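Local structure of uncharacterized sugar kinase PH1459 (Pyrococcus horikoshii, 3IH0) at residues I12-V17 / I89-L94; M112-I117 / V144-K149; F159-R164 / V189-E194. The protein binds ATP and probably transfers its phosphate to a sugar, perhaps fructose. All blocks are in the same frame, centred on the assembly; numbering follows the deposited sequence.

Interaction 1: I12-V17 / I89-L94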
loop_
_atom_site.group_PDB
_atom_site.type_symbol
_atom_site.label_atom_id
_atom_site.label_comp_id
_atom_site.label_asym_id
_atom_site.label_seq_id
_atom_site.Cartn_x
_atom_site.Cartn_y
_atom_site.Cartn_z
ATOM N N ILE A 12 -2.782 8.352 0.547
ATOM C CA ILE A 12 -3.974 7.736 1.104
ATOM C C ILE A 12 -3.665 7.305 2.538
ATOM O O ILE A 12 -2.722 6.555 2.770
ATOM C CB ILE A 12 -4.380 6.462 0.324
ATOM C CG1 ILE A 12 -4.728 6.811 -1.125
ATOM C CG2 ILE A 12 -5.541 5.752 1.051
ATOM C CD1 ILE A 12 -5.940 7.711 -1.270
ATOM N N ASP A 13 -4.455 7.794 3.489
ATOM C CA ASP A 13 -4.294 7.414 4.885
ATOM C C ASP A 13 -5.268 6.250 5.097
ATOM O O ASP A 13 -6.464 6.375 4.845
ATOM C CB ASP A 13 -4.696 8.555 5.851
ATOM C CG ASP A 13 -3.529 9.509 6.212
ATOM O OD1 ASP A 13 -2.356 9.222 5.916
ATOM O OD2 ASP A 13 -3.796 10.565 6.827
ATOM N N LEU A 14 -4.753 5.116 5.535
ATOM C CA LEU A 14 -5.612 3.977 5.819
ATOM C C LEU A 14 -5.613 3.914 7.340
ATOM O O LEU A 14 -4.672 3.416 7.966
ATOM C CB LEU A 14 -5.043 2.719 5.167
ATOM C CG LEU A 14 -5.189 2.866 3.643
ATOM C CD1 LEU A 14 -4.149 2.044 2.940
ATOM C CD2 LEU A 14 -6.592 2.495 3.212
ATOM N N ILE A 15 -6.681 4.457 7.915
ATOM C CA ILE A 15 -6.840 4.567 9.357
ATOM C C ILE A 15 -7.459 3.378 10.070
ATOM O O ILE A 15 -8.593 3.006 9.790
ATOM C CB ILE A 15 -7.657 5.828 9.682
ATOM C CG1 ILE A 15 -6.930 7.040 9.099
ATOM C CG2 ILE A 15 -7.841 5.974 11.190
ATOM C CD1 ILE A 15 -7.629 8.367 9.344
ATOM N N SER A 16 -6.706 2.792 11.001
ATOM C CA SER A 16 -7.178 1.644 11.770
ATOM C C SER A 16 -8.520 1.958 12.435
ATOM O O SER A 16 -8.668 2.984 13.101
ATOM C CB SER A 16 -6.157 1.264 12.853
ATOM O OG SER A 16 -4.889 0.975 12.291
ATOM N N VAL A 17 -9.490 1.066 12.236
ATOM C CA VAL A 17 -10.813 1.213 12.819
ATOM C C VAL A 17 -10.787 0.831 14.303
ATOM O O VAL A 17 -11.429 1.467 15.120
ATOM C CB VAL A 17 -11.833 0.305 12.097
ATOM C CG1 VAL A 17 -13.142 0.271 12.868
ATOM C CG2 VAL A 17 -12.061 0.818 10.685
ATOM N N ILE A 89 0.747 5.586 0.150
ATOM C CA ILE A 89 -0.190 5.056 1.131
ATOM C C ILE A 89 0.505 4.888 2.473
ATOM O O ILE A 89 1.710 4.627 2.545
ATOM C CB ILE A 89 -0.743 3.670 0.716
ATOM C CG1 ILE A 89 0.420 2.699 0.564
ATOM C CG2 ILE A 89 -1.544 3.773 -0.579
ATOM C CD1 ILE A 89 0.008 1.353 0.067
ATOM N N VAL A 90 -0.265 5.051 3.540
ATOM C CA VAL A 90 0.260 4.888 4.877
ATOM C C VAL A 90 -0.837 4.279 5.736
ATOM O O VAL A 90 -1.994 4.725 5.716
ATOM C CB VAL A 90 0.736 6.243 5.485
ATOM C CG1 VAL A 90 -0.362 7.271 5.401
ATOM C CG2 VAL A 90 1.166 6.043 6.952
ATOM N N PHE A 91 -0.476 3.218 6.443
ATOM C CA PHE A 91 -1.404 2.534 7.319
ATOM C C PHE A 91 -1.171 3.191 8.663
ATOM O O PHE A 91 -0.035 3.258 9.138
ATOM C CB PHE A 91 -1.086 1.043 7.327
ATOM C CG PHE A 91 -1.454 0.361 6.042
ATOM C CD1 PHE A 91 -2.751 -0.112 5.833
ATOM C CD2 PHE A 91 -0.522 0.234 5.020
ATOM C CE1 PHE A 91 -3.111 -0.696 4.616
ATOM C CE2 PHE A 91 -0.870 -0.344 3.801
ATOM C CZ PHE A 91 -2.169 -0.815 3.599
ATOM N N VAL A 92 -2.251 3.686 9.250
ATOM C CA VAL A 92 -2.181 4.426 10.497
ATOM C C VAL A 92 -2.961 3.919 11.712
ATOM O O VAL A 92 -4.102 3.474 11.602
ATOM C CB VAL A 92 -2.633 5.888 10.253
ATOM C CG1 VAL A 92 -2.433 6.724 11.521
ATOM C CG2 VAL A 92 -1.874 6.484 9.062
ATOM N N GLN A 93 -2.314 4.001 12.874
ATOM C CA GLN A 93 -2.950 3.673 14.148
ATOM C C GLN A 93 -2.825 4.947 15.002
ATOM O O GLN A 93 -1.737 5.281 15.491
ATOM C CB GLN A 93 -2.264 2.516 14.862
ATOM C CG GLN A 93 -2.871 2.253 16.246
ATOM C CD GLN A 93 -4.389 2.075 16.210
ATOM O OE1 GLN A 93 -5.152 3.039 16.239
ATOM N NE2 GLN A 93 -4.824 0.829 16.129
ATOM N N LEU A 94 -3.933 5.662 15.148
ATOM C CA LEU A 94 -3.963 6.904 15.918
ATOM C C LEU A 94 -4.271 6.645 17.387
ATOM O O LEU A 94 -3.905 7.431 18.257
ATOM C CB LEU A 94 -5.030 7.853 15.357
ATOM C CG LEU A 94 -4.875 8.319 13.907
ATOM C CD1 LEU A 94 -6.133 9.049 13.476
ATOM C CD2 LEU A 94 -3.648 9.219 13.783
HETATM O O HOH W 1 -6.628 4.585 14.510
#
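L14 and F91 leave their parallel strands on the same face of the sheet and run alongside each other. L14 CD1 sits over one face of the F91 ring, 3.8 Å from its centroid and 28° off the normal. This CH-pi contact is shifted toward the rim, with L14 CD1 3.4 Å from F91 CE1. In both residues CG is anti to the carbonyl carbon (chi1 -69° for L14, -72° for F91), which brings methyl and ring together. Four backbone bonds join the strands: V90 N to I12 O, L14 N to V90 O, V92 N to L14 O and S16 N to V92 O. S16 OG adds a fifth bond at 2.7 Å to V92 O, from above the carbonyl plane, and two donors thus grip that oxygen. The strands are the central pair of a small four-stranded sheet apart from the main one, consistent with the lid of ribokinase-like kinases. S16 CB rests 3.6 Å from Q93 NE2. The Q93 amide is positioned by K95 N and by the carbonyls of E18 and G20. One water bridges S16 O, Q93 OE1 and L94 N. F91 also meets F28 edge-to-face, and F61 of the second subunit in the same way. An alanine in place of F91 is likely to leave L14 CD1 without its ring face and open a gap at the subunit interface. There, I89 packs on I89 of the second subunit.

Interaction 2: M112-I117 / V144-K149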
loop_
_atom_site.group_PDB
_atom_site.type_symbol
_atom_site.label_atom_id
_atom_site.label_comp_id
_atom_site.label_asym_id
_atom_site.label_seq_id
_atom_site.Cartn_x
_atom_site.Cartn_y
_atom_site.Cartn_z
HETATM N N MSE A 112 9.482 12.613 -7.360
HETATM C CA MSE A 112 9.330 13.859 -8.118
HETATM C C MSE A 112 10.665 14.334 -8.660
HETATM O O MSE A 112 11.664 14.354 -7.947
HETATM C CB MSE A 112 8.738 14.962 -7.246
HETATM C CG MSE A 112 7.332 14.690 -6.782
HETATM SE SE MSE A 112 6.680 16.188 -5.765
HETATM C CE MSE A 112 7.485 15.706 -4.081
ATOM N N THR A 113 10.678 14.710 -9.928
ATOM C CA THR A 113 11.894 15.206 -10.546
ATOM C C THR A 113 11.667 16.684 -10.857
ATOM O O THR A 113 10.541 17.184 -10.742
ATOM C CB THR A 113 12.198 14.445 -11.835
ATOM O OG1 THR A 113 11.093 14.594 -12.730
ATOM C CG2 THR A 113 12.406 12.966 -11.550
ATOM N N LEU A 114 12.725 17.387 -11.248
ATOM C CA LEU A 114 12.595 18.812 -11.541
ATOM C C LEU A 114 11.575 19.125 -12.629
ATOM O O LEU A 114 10.878 20.139 -12.537
ATOM C CB LEU A 114 13.960 19.407 -11.878
ATOM C CG LEU A 114 14.822 19.491 -10.613
ATOM C CD1 LEU A 114 16.250 19.807 -10.957
ATOM C CD2 LEU A 114 14.253 20.548 -9.694
ATOM N N ASN A 115 11.462 18.266 -13.642
ATOM C CA ASN A 115 10.479 18.490 -14.700
ATOM C C ASN A 115 9.039 18.195 -14.303
ATOM O O ASN A 115 8.124 18.424 -15.085
ATOM C CB ASN A 115 10.828 17.708 -15.959
ATOM C CG ASN A 115 11.821 18.440 -16.817
ATOM O OD1 ASN A 115 12.044 19.640 -16.629
ATOM N ND2 ASN A 115 12.422 17.739 -17.767
ATOM N N ASP A 116 8.836 17.689 -13.090
ATOM C CA ASP A 116 7.482 17.421 -12.609
ATOM C C ASP A 116 6.937 18.699 -11.983
ATOM O O ASP A 116 5.725 18.850 -11.817
ATOM C CB ASP A 116 7.465 16.329 -11.525
ATOM C CG ASP A 116 7.607 14.928 -12.086
ATOM O OD1 ASP A 116 7.114 14.678 -13.206
ATOM O OD2 ASP A 116 8.193 14.070 -11.389
ATOM N N ILE A 117 7.837 19.611 -11.624
ATOM C CA ILE A 117 7.445 20.857 -10.974
ATOM C C ILE A 117 6.839 21.865 -11.944
ATOM O O ILE A 117 7.388 22.113 -13.015
ATOM C CB ILE A 117 8.649 21.541 -10.281
ATOM C CG1 ILE A 117 9.294 20.594 -9.262
ATOM C CG2 ILE A 117 8.193 22.823 -9.574
ATOM C CD1 ILE A 117 8.421 20.275 -8.067
ATOM N N VAL A 144 12.889 19.000 -4.233
ATOM C CA VAL A 144 12.284 20.021 -3.398
ATOM C C VAL A 144 13.314 21.064 -2.962
ATOM O O VAL A 144 13.024 22.261 -2.975
ATOM C CB VAL A 144 11.613 19.397 -2.155
ATOM C CG1 VAL A 144 11.041 20.481 -1.277
ATOM C CG2 VAL A 144 10.502 18.452 -2.582
HETATM N N MSE A 145 14.508 20.624 -2.583
HETATM C CA MSE A 145 15.537 21.568 -2.157
HETATM C C MSE A 145 15.900 22.529 -3.285
HETATM O O MSE A 145 16.062 23.729 -3.050
HETATM C CB MSE A 145 16.780 20.820 -1.668
HETATM C CG MSE A 145 16.531 19.917 -0.458
HETATM SE SE MSE A 145 15.790 20.840 1.111
HETATM C CE MSE A 145 17.386 21.801 1.647
ATOM N N LYS A 146 16.013 22.024 -4.511
ATOM C CA LYS A 146 16.346 22.888 -5.647
ATOM C C LYS A 146 15.271 23.941 -5.897
ATOM O O LYS A 146 15.578 25.097 -6.205
ATOM C CB LYS A 146 16.533 22.081 -6.935
ATOM C CG LYS A 146 17.856 21.349 -7.050
ATOM C CD LYS A 146 18.099 20.901 -8.495
ATOM C CE LYS A 146 19.338 20.007 -8.633
ATOM N NZ LYS A 146 19.168 18.646 -8.020
ATOM N N VAL A 147 14.014 23.530 -5.778
ATOM C CA VAL A 147 12.891 24.426 -5.997
ATOM C C VAL A 147 12.895 25.538 -4.962
ATOM O O VAL A 147 12.755 26.706 -5.314
ATOM C CB VAL A 147 11.539 23.678 -5.914
ATOM C CG1 VAL A 147 10.391 24.663 -6.078
ATOM C CG2 VAL A 147 11.470 22.598 -6.990
ATOM N N ILE A 148 13.050 25.171 -3.691
ATOM C CA ILE A 148 13.070 26.152 -2.609
ATOM C C ILE A 148 14.205 27.162 -2.829
ATOM O O ILE A 148 13.991 28.369 -2.727
ATOM C CB ILE A 148 13.239 25.469 -1.221
ATOM C CG1 ILE A 148 12.052 24.543 -0.939
ATOM C CG2 ILE A 148 13.326 26.519 -0.120
ATOM C CD1 ILE A 148 10.718 25.238 -0.907
ATOM N N LYS A 149 15.401 26.664 -3.140
ATOM C CA LYS A 149 16.555 27.528 -3.390
ATOM C C LYS A 149 16.343 28.461 -4.579
ATOM O O LYS A 149 16.784 29.606 -4.559
ATOM C CB LYS A 149 17.810 26.688 -3.642
ATOM C CG LYS A 149 18.304 25.920 -2.440
ATOM C CD LYS A 149 19.532 25.100 -2.790
ATOM C CE LYS A 149 20.056 24.372 -1.572
ATOM N NZ LYS A 149 21.198 23.484 -1.917
#
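L114 reaches from a short 3-10 turn to helix 144-149 and crosses the K146 side chain at about a right angle. At its CB the chain turns with CG anti to the carbonyl carbon (chi1 -71°), which carries the branch to the helix. L114 CG then comes 4.1 Å from K146 CD. At the tip the two methyls part. L114 CD1 presses on K146 CD at 3.3 Å, closer than two carbons normally pack. L114 CD2 lies 3.9 Å from K146 CB and more loosely against V147. Next to this, I117 and V147 meet tip to tip, with I117 CG1 3.7 Å from V147 CG2. The selenomethionine M112 adds its CE at 4.3 Å from V144 CG2. W119 and V122 of helix 119-124 cover V147 as well. The contact thus seats the loop before helix 119-124 on helix 140-151. The turn has its own polar support, since D116 OD2 accepts from T113 N and forms a salt bridge with K55. M112 is also tied to helix 140-151 by its backbone, through S140 and T143. Between the two segments themselves the contact is all carbon, and even K146 gives it methylenes, not charge. It therefore rests on shape fit, buried at I117 and V147 and open to solvent at K146.

Interaction 3: F159-R164 / V189-E194. With ANP (phosphoaminophosphonic acid-adenylate ester), chain C.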
loop_
_atom_site.group_PDB
_atom_site.type_symbol
_atom_site.label_atom_id
_atom_site.label_comp_id
_atom_site.label_asym_id
_atom_site.label_seq_id
_atom_site.Cartn_x
_atom_site.Cartn_y
_atom_site.Cartn_z
ATOM N N PHE A 159 8.212 26.308 6.484
ATOM C CA PHE A 159 8.642 24.938 6.695
ATOM C C PHE A 159 8.159 24.355 8.014
ATOM O O PHE A 159 8.483 24.869 9.074
ATOM C CB PHE A 159 10.167 24.885 6.644
ATOM C CG PHE A 159 10.739 23.505 6.823
ATOM C CD1 PHE A 159 10.542 22.528 5.853
ATOM C CD2 PHE A 159 11.507 23.196 7.942
ATOM C CE1 PHE A 159 11.105 21.249 5.988
ATOM C CE2 PHE A 159 12.075 21.924 8.098
ATOM C CZ PHE A 159 11.874 20.947 7.112
ATOM N N ASP A 160 7.386 23.274 7.939
ATOM C CA ASP A 160 6.886 22.596 9.128
ATOM C C ASP A 160 7.802 21.401 9.373
ATOM O O ASP A 160 7.734 20.400 8.659
ATOM C CB ASP A 160 5.451 22.108 8.907
ATOM C CG ASP A 160 4.802 21.603 10.187
ATOM O OD1 ASP A 160 5.533 21.102 11.064
ATOM O OD2 ASP A 160 3.560 21.692 10.312
ATOM N N VAL A 161 8.657 21.514 10.379
ATOM C CA VAL A 161 9.601 20.458 10.702
ATOM C C VAL A 161 9.005 19.058 10.628
ATOM O O VAL A 161 9.669 18.139 10.159
ATOM C CB VAL A 161 10.204 20.678 12.091
ATOM C CG1 VAL A 161 11.182 19.576 12.410
ATOM C CG2 VAL A 161 10.917 22.020 12.133
ATOM N N ASN A 162 7.767 18.894 11.099
ATOM C CA ASN A 162 7.055 17.609 11.065
ATOM C C ASN A 162 8.013 16.410 11.090
ATOM O O ASN A 162 8.050 15.605 10.159
ATOM C CB ASN A 162 6.179 17.575 9.806
ATOM C CG ASN A 162 5.171 16.447 9.825
ATOM O OD1 ASN A 162 4.649 16.081 10.877
ATOM N ND2 ASN A 162 4.872 15.907 8.649
ATOM N N LEU A 163 8.765 16.295 12.180
ATOM C CA LEU A 163 9.774 15.252 12.331
ATOM C C LEU A 163 9.264 13.833 12.541
ATOM O O LEU A 163 8.532 13.561 13.487
ATOM C CB LEU A 163 10.714 15.634 13.483
ATOM C CG LEU A 163 12.031 14.866 13.635
ATOM C CD1 LEU A 163 12.772 14.852 12.300
ATOM C CD2 LEU A 163 12.890 15.524 14.710
ATOM N N ARG A 164 9.674 12.930 11.655
ATOM C CA ARG A 164 9.291 11.527 11.731
ATOM C C ARG A 164 10.561 10.678 11.663
ATOM O O ARG A 164 11.036 10.351 10.576
ATOM C CB ARG A 164 8.374 11.180 10.563
ATOM C CG ARG A 164 7.075 11.968 10.536
ATOM C CD ARG A 164 6.073 11.418 11.538
ATOM N NE ARG A 164 4.809 12.154 11.514
ATOM C CZ ARG A 164 4.662 13.418 11.905
ATOM N NH1 ARG A 164 5.702 14.105 12.357
ATOM N NH2 ARG A 164 3.471 13.999 11.839
ATOM N N VAL A 189 9.074 29.195 10.089
ATOM C CA VAL A 189 9.321 27.839 10.570
ATOM C C VAL A 189 8.323 27.479 11.662
ATOM O O VAL A 189 8.048 28.277 12.550
ATOM C CB VAL A 189 10.754 27.694 11.131
ATOM C CG1 VAL A 189 10.904 26.362 11.844
ATOM C CG2 VAL A 189 11.761 27.799 10.003
ATOM N N LYS A 190 7.778 26.271 11.576
ATOM C CA LYS A 190 6.801 25.777 12.539
ATOM C C LYS A 190 7.306 24.453 13.109
ATOM O O LYS A 190 7.762 23.580 12.363
ATOM C CB LYS A 190 5.447 25.594 11.837
ATOM C CG LYS A 190 4.431 24.783 12.613
ATOM C CD LYS A 190 3.175 24.571 11.795
ATOM C CE LYS A 190 2.224 23.588 12.465
ATOM N NZ LYS A 190 2.850 22.251 12.698
ATOM N N ALA A 191 7.232 24.302 14.426
ATOM C CA ALA A 191 7.706 23.083 15.060
ATOM C C ALA A 191 7.106 22.940 16.444
ATOM O O ALA A 191 6.656 23.924 17.029
ATOM C CB ALA A 191 9.227 23.108 15.153
ATOM N N SER A 192 7.094 21.717 16.963
ATOM C CA SER A 192 6.566 21.473 18.297
ATOM C C SER A 192 7.736 21.616 19.260
ATOM O O SER A 192 8.895 21.526 18.847
ATOM C CB SER A 192 5.999 20.062 18.408
ATOM O OG SER A 192 7.032 19.101 18.292
ATOM N N GLU A 193 7.447 21.838 20.537
ATOM C CA GLU A 193 8.519 21.990 21.506
ATOM C C GLU A 193 9.393 20.747 21.578
ATOM O O GLU A 193 10.588 20.850 21.825
ATOM C CB GLU A 193 7.963 22.332 22.888
ATOM C CG GLU A 193 6.997 21.331 23.480
ATOM C CD GLU A 193 6.422 21.818 24.807
ATOM O OE1 GLU A 193 7.217 22.180 25.706
ATOM O OE2 GLU A 193 5.181 21.839 24.955
ATOM N N GLU A 194 8.802 19.578 21.350
ATOM C CA GLU A 194 9.562 18.328 21.371
ATOM C C GLU A 194 10.617 18.383 20.264
ATOM O O GLU A 194 11.779 18.039 20.476
ATOM C CB GLU A 194 8.645 17.120 21.132
ATOM C CG GLU A 194 7.628 16.823 22.231
ATOM C CD GLU A 194 6.580 17.914 22.375
ATOM O OE1 GLU A 194 6.027 18.342 21.338
ATOM O OE2 GLU A 194 6.302 18.337 23.523
HETATM P PG ANP C . 2.395 16.863 15.292
HETATM O O1G ANP C . 2.333 17.307 13.844
HETATM O O2G ANP C . 3.732 16.319 15.724
HETATM O O3G ANP C . 1.293 15.884 15.614
HETATM P PB ANP C . 1.817 19.878 15.706
HETATM O O1B ANP C . 2.556 20.907 16.521
HETATM O O2B ANP C . 1.981 19.853 14.236
HETATM N N3B ANP C . 2.109 18.252 16.293
HETATM P PA ANP C . -0.593 19.839 17.433
HETATM O O1A ANP C . -1.825 18.991 17.220
HETATM O O2A ANP C . 0.361 19.445 18.509
HETATM O O3A ANP C . 0.235 20.028 16.022
HETATM O "O5'" ANP C . -0.988 21.381 17.660
HETATM C "C5'" ANP C . -1.858 22.123 16.794
HETATM C "C4'" ANP C . -2.418 23.338 17.545
HETATM O "O4'" ANP C . -3.817 23.098 17.627
HETATM C "C3'" ANP C . -1.991 23.530 19.016
HETATM O "O3'" ANP C . -0.826 24.291 19.197
HETATM C "C2'" ANP C . -3.194 24.134 19.631
HETATM O "O2'" ANP C . -3.178 25.561 19.561
HETATM C "C1'" ANP C . -4.351 23.537 18.871
HETATM N N9 ANP C . -4.881 22.389 19.697
HETATM C C8 ANP C . -4.519 21.065 19.697
HETATM N N7 ANP C . -5.239 20.343 20.594
HETATM C C5 ANP C . -6.089 21.193 21.190
HETATM C C6 ANP C . -7.156 21.133 22.245
HETATM N N6 ANP C . -7.456 19.966 22.846
HETATM N N1 ANP C . -7.823 22.308 22.578
HETATM C C2 ANP C . -7.550 23.531 21.984
HETATM N N3 ANP C . -6.590 23.656 21.020
HETATM C C4 ANP C . -5.852 22.551 20.594
#
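K190 NZ forms a salt bridge with D160 OD2 at 2.6 Å. The same K190 NZ donates a hydrogen bond to ANP O2B, the beta-phosphate oxygen of AMP-PNP, at 3.0 Å. The two residues stand on neighbouring parallel strands of a beta-alpha-beta unit, made of strand 156-160, helix 172-185 and strand 188-192, in the main sheet of the ribokinase-like fold. The K190 chain is extended as far as CE and bends only at its last torsion (chi4 -58°), bringing the ammonium group between the carboxylate and the beta phosphate. It meets D160 OD2 on the syn side, 34° out of the carboxylate plane. D160 OD1 is used separately: it accepts from N162 N at 3.1 Å, an Asx turn that shapes the chain just past the strand. The aspartate thus links the ATP-binding lysine to the loop 161-164. N162 belongs to the nucleotide pocket, and T215 also binds AMP-PNP. At the end of the second strand, S192 is the N-cap of helix 193-199. The strands themselves are joined by K190 N to F159 O and V161 N to K190 O. Outward, F159 lies on helix 172-185 and its ring meets that of F130. On the D160 and K190 face, M250 of helix 245-259 covers both side chains. Beyond the paired strands V161 carries the packing: V161 CG2 touches A191 CB at 3.6 Å and lies 4.4 Å from V189 CG1.

How the interactions relate
From the N terminus the chain enters interaction 1 first. Strand 11-16 is joined by strand 88-93, closing the longest of the three loops. That loop runs through strand 49-57 and helix 60-71 of the main body before returning to the small sheet. Interaction 2 follows, and 26 residues separate 112-117 from 144-149, on helix 140-151. That helix leads to strand 156-160, where interaction 3 opens. Here 24 residues separate 159-164 from 189-194. The three loops run in series and do not nest or cross. Interactions 2 and 3 belong to the main alpha/beta body, one on its helical layer and one in its sheet. Their centres lie 21 Å apart, as do those of interactions 1 and 3.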